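PDB 3PGB: amine oxidase from Emericella nidulans, which probably oxidises primary amines to aldehydes as a homodimeric copper enzyme, using one topaquinone cofactor per subunit. Local coordinates for residues P304-W310 / H524-S528. Residues are numbered along the deposited sequence; the frame is centred on the assembly and turned at random.
Sequences PNVDGAW and HDSLS
The two-residue turn of a small beta hairpin, strands 522-524 and 527-528, closed by the Leu527 N to His524 O hydrogen bond, meets the linker that runs from helix 287-294 toward the catalytic beta-sandwich of this copper amine oxidase; Trp310 and Asn305 of the linker clasp it at two points. His524 lies over one face of the Trp310 indole as an offset stack, its ring centroid 3.8 Å from that of the indole six-membered ring and the planes 18° apart. His524 CE1 comes closest, 3.3 Å from Trp310 CD2. Trp310 CG sits between its own backbone N and carbonyl carbon (chi1 69°), and the indole reaches back along the linker, where NE1 donates in the ring plane to Val306 O at 3.1 Å. CD2 of Leu527 adds an apolar contact to Trp310 CZ3 at 3.7 Å. At the second point, Asn305 ND2 donates to Ser526 O at 2.8 Å, approaching from above the carbonyl plane, and also bonds Pro255 O. Across the segments Asn305 OD1 accepts just a weak bond from Ser526 N; a water 2.7 Å from OD1 also donates to it and lies 2.7 Å from His524 ND1, at the imidazole edge. Another water joins Pro304 O to Ser526 OG. The indole is thus held at its edge by a backbone carbonyl and the imidazole by a water, which should limit the rotation of both rings, while both ends of the buried Asn305 amide are hydrogen-bonded.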
ATOM      1  N   PRO A 304      39.368   3.353   5.409  1.00 21.98           N
ATOM      2  CA  PRO A 304      38.597   2.989   4.231  1.00 21.67           C
ATOM      3  C   PRO A 304      37.409   2.086   4.541  1.00 21.36           C
ATOM      4  O   PRO A 304      37.342   1.474   5.611  1.00 21.38           O
ATOM      5  CB  PRO A 304      39.594   2.187   3.408  1.00 21.55           C
ATOM      6  CG  PRO A 304      40.446   1.547   4.409  1.00 21.78           C
ATOM      7  CD  PRO A 304      40.592   2.545   5.518  1.00 21.96           C
ATOM      8  N   ASN A 305      36.485   2.012   3.592  1.00 20.84           N
ATOM      9  CA  ASN A 305      35.507   0.944   3.551  1.00 20.52           C
ATOM     10  C   ASN A 305      36.084  -0.148   2.666  1.00 20.20           C
ATOM     11  O   ASN A 305      36.376   0.101   1.506  1.00 20.10           O
ATOM     12  CB  ASN A 305      34.183   1.447   2.973  1.00 20.38           C
ATOM     13  CG  ASN A 305      33.507   2.472   3.864  1.00 20.42           C
ATOM     14  OD1 ASN A 305      32.995   2.139   4.934  1.00 20.50           O
ATOM     15  ND2 ASN A 305      33.489   3.722   3.422  1.00 19.54           N
ATOM     16  N   VAL A 306      36.267  -1.346   3.211  1.00 20.07           N
ATOM     17  CA  VAL A 306      36.769  -2.471   2.426  1.00 19.98           C
ATOM     18  C   VAL A 306      35.689  -3.538   2.263  1.00 19.92           C
ATOM     19  O   VAL A 306      34.898  -3.790   3.179  1.00 19.74           O
ATOM     20  CB  VAL A 306      38.049  -3.078   3.042  1.00 19.95           C
ATOM     21  CG1 VAL A 306      39.027  -1.973   3.406  1.00 19.91           C
ATOM     22  CG2 VAL A 306      37.723  -3.920   4.255  1.00 20.66           C
ATOM     23  N   ASP A 307      35.666  -4.155   1.086  1.00 19.90           N
ATOM     24  CA  ASP A 307      34.654  -5.145   0.752  1.00 19.94           C
ATOM     25  C   ASP A 307      34.746  -6.372   1.652  1.00 19.89           C
ATOM     26  O   ASP A 307      35.825  -6.748   2.113  1.00 19.89           O
ATOM     27  CB  ASP A 307      34.768  -5.568  -0.723  1.00 20.04           C
ATOM     28  CG  ASP A 307      33.466  -6.154  -1.271  1.00 20.32           C
ATOM     29  OD1 ASP A 307      32.385  -5.711  -0.835  1.00 20.31           O
ATOM     30  OD2 ASP A 307      33.517  -7.044  -2.151  1.00 20.68           O
ATOM     31  N   GLY A 308      33.592  -6.983   1.890  1.00 20.00           N
ATOM     32  CA  GLY A 308      33.475  -8.162   2.739  1.00 19.94           C
ATOM     33  C   GLY A 308      32.055  -8.682   2.691  1.00 20.02           C
ATOM     34  O   GLY A 308      31.182  -8.066   2.066  1.00 20.39           O
ATOM     35  N   ALA A 309      31.816  -9.813   3.349  1.00 19.83           N
ATOM     36  CA  ALA A 309      30.494 -10.467   3.348  1.00 19.63           C
ATOM     37  C   ALA A 309      29.336  -9.494   3.608  1.00 19.32           C
ATOM     38  O   ALA A 309      28.261  -9.629   3.017  1.00 19.25           O
ATOM     39  CB  ALA A 309      30.465 -11.601   4.371  1.00 19.57           C
ATOM     40  N   TRP A 310      29.577  -8.525   4.492  1.00 19.03           N
ATOM     41  CA  TRP A 310      28.603  -7.481   4.834  1.00 18.63           C
ATOM     42  C   TRP A 310      28.024  -6.756   3.617  1.00 18.31           C
ATOM     43  O   TRP A 310      26.868  -6.334   3.647  1.00 18.11           O
ATOM     44  CB  TRP A 310      29.237  -6.453   5.783  1.00 18.53           C
ATOM     45  CG  TRP A 310      30.312  -5.594   5.150  1.00 18.59           C
ATOM     46  CD1 TRP A 310      31.645  -5.878   5.060  1.00 18.98           C
ATOM     47  CD2 TRP A 310      30.136  -4.313   4.527  1.00 18.81           C
ATOM     48  NE1 TRP A 310      32.313  -4.851   4.425  1.00 18.58           N
ATOM     49  CE2 TRP A 310      31.409  -3.880   4.088  1.00 18.66           C
ATOM     50  CE3 TRP A 310      29.029  -3.487   4.307  1.00 18.49           C
ATOM     51  CZ2 TRP A 310      31.599  -2.664   3.437  1.00 18.57           C
ATOM     52  CZ3 TRP A 310      29.223  -2.274   3.659  1.00 18.42           C
ATOM     53  CH2 TRP A 310      30.500  -1.877   3.232  1.00 18.55           C
ATOM     54  N   HIS A 524      27.976   1.626   8.775  1.00 16.80           N
ATOM     55  CA  HIS A 524      29.113   0.689   8.810  1.00 16.94           C
ATOM     56  C   HIS A 524      30.416   1.393   9.212  1.00 16.94           C
ATOM     57  O   HIS A 524      30.460   2.614   9.303  1.00 17.00           O
ATOM     58  CB  HIS A 524      29.284  -0.022   7.465  1.00 16.85           C
ATOM     59  CG  HIS A 524      29.728  -1.444   7.596  1.00 17.25           C
ATOM     60  ND1 HIS A 524      30.985  -1.871   7.223  1.00 17.71           N
ATOM     61  CD2 HIS A 524      29.088  -2.534   8.080  1.00 17.20           C
ATOM     62  CE1 HIS A 524      31.095  -3.164   7.463  1.00 17.49           C
ATOM     63  NE2 HIS A 524      29.959  -3.592   7.983  1.00 17.49           N
ATOM     64  N   ASP A 525      31.469   0.612   9.441  1.00 17.10           N
ATOM     65  CA  ASP A 525      32.739   1.106  10.011  1.00 17.30           C
ATOM     66  C   ASP A 525      33.118   2.512   9.542  1.00 16.74           C
ATOM     67  O   ASP A 525      33.485   3.358  10.354  1.00 16.69           O
ATOM     68  CB  ASP A 525      33.897   0.133   9.725  1.00 17.58           C
ATOM     69  CG  ASP A 525      33.610  -1.297  10.200  1.00 19.47           C
ATOM     70  OD1 ASP A 525      34.580  -2.063  10.421  1.00 21.83           O
ATOM     71  OD2 ASP A 525      32.418  -1.663  10.342  1.00 21.08           O
ATOM     72  N   SER A 526      33.017   2.759   8.240  1.00 16.44           N
ATOM     73  CA  SER A 526      33.297   4.086   7.682  1.00 16.12           C
ATOM     74  C   SER A 526      32.273   4.475   6.616  1.00 16.04           C
ATOM     75  O   SER A 526      32.599   5.158   5.637  1.00 15.66           O
ATOM     76  CB  SER A 526      34.717   4.122   7.112  1.00 16.15           C
ATOM     77  OG  SER A 526      35.667   3.952   8.147  1.00 15.85           O
ATOM     78  N   LEU A 527      31.024   4.060   6.834  1.00 16.07           N
ATOM     79  CA  LEU A 527      29.980   4.158   5.817  1.00 15.96           C
ATOM     80  C   LEU A 527      28.780   4.964   6.293  1.00 15.94           C
ATOM     81  O   LEU A 527      28.271   4.738   7.388  1.00 16.00           O
ATOM     82  CB  LEU A 527      29.507   2.760   5.408  1.00 15.90           C
ATOM     83  CG  LEU A 527      28.798   2.671   4.052  1.00 15.89           C
ATOM     84  CD1 LEU A 527      29.797   2.964   2.957  1.00 16.17           C
ATOM     85  CD2 LEU A 527      28.171   1.310   3.840  1.00 15.33           C
ATOM     86  N   SER A 528      28.342   5.904   5.456  1.00 15.86           N
ATOM     87  CA  SER A 528      27.070   6.581   5.637  1.00 15.49           C
ATOM     88  C   SER A 528      26.066   6.050   4.635  1.00 15.16           C
ATOM     89  O   SER A 528      26.382   5.877   3.457  1.00 14.74           O
ATOM     90  CB  SER A 528      27.209   8.085   5.438  1.00 15.59           C
ATOM     91  OG  SER A 528      25.930   8.693   5.393  1.00 15.85           O
TER
HETATM   92  O   HOH W   1      36.617   0.957   8.311  1.00 27.20           O
HETATM   93  O   HOH W   2      32.795  -0.006   6.491  1.00 20.36           O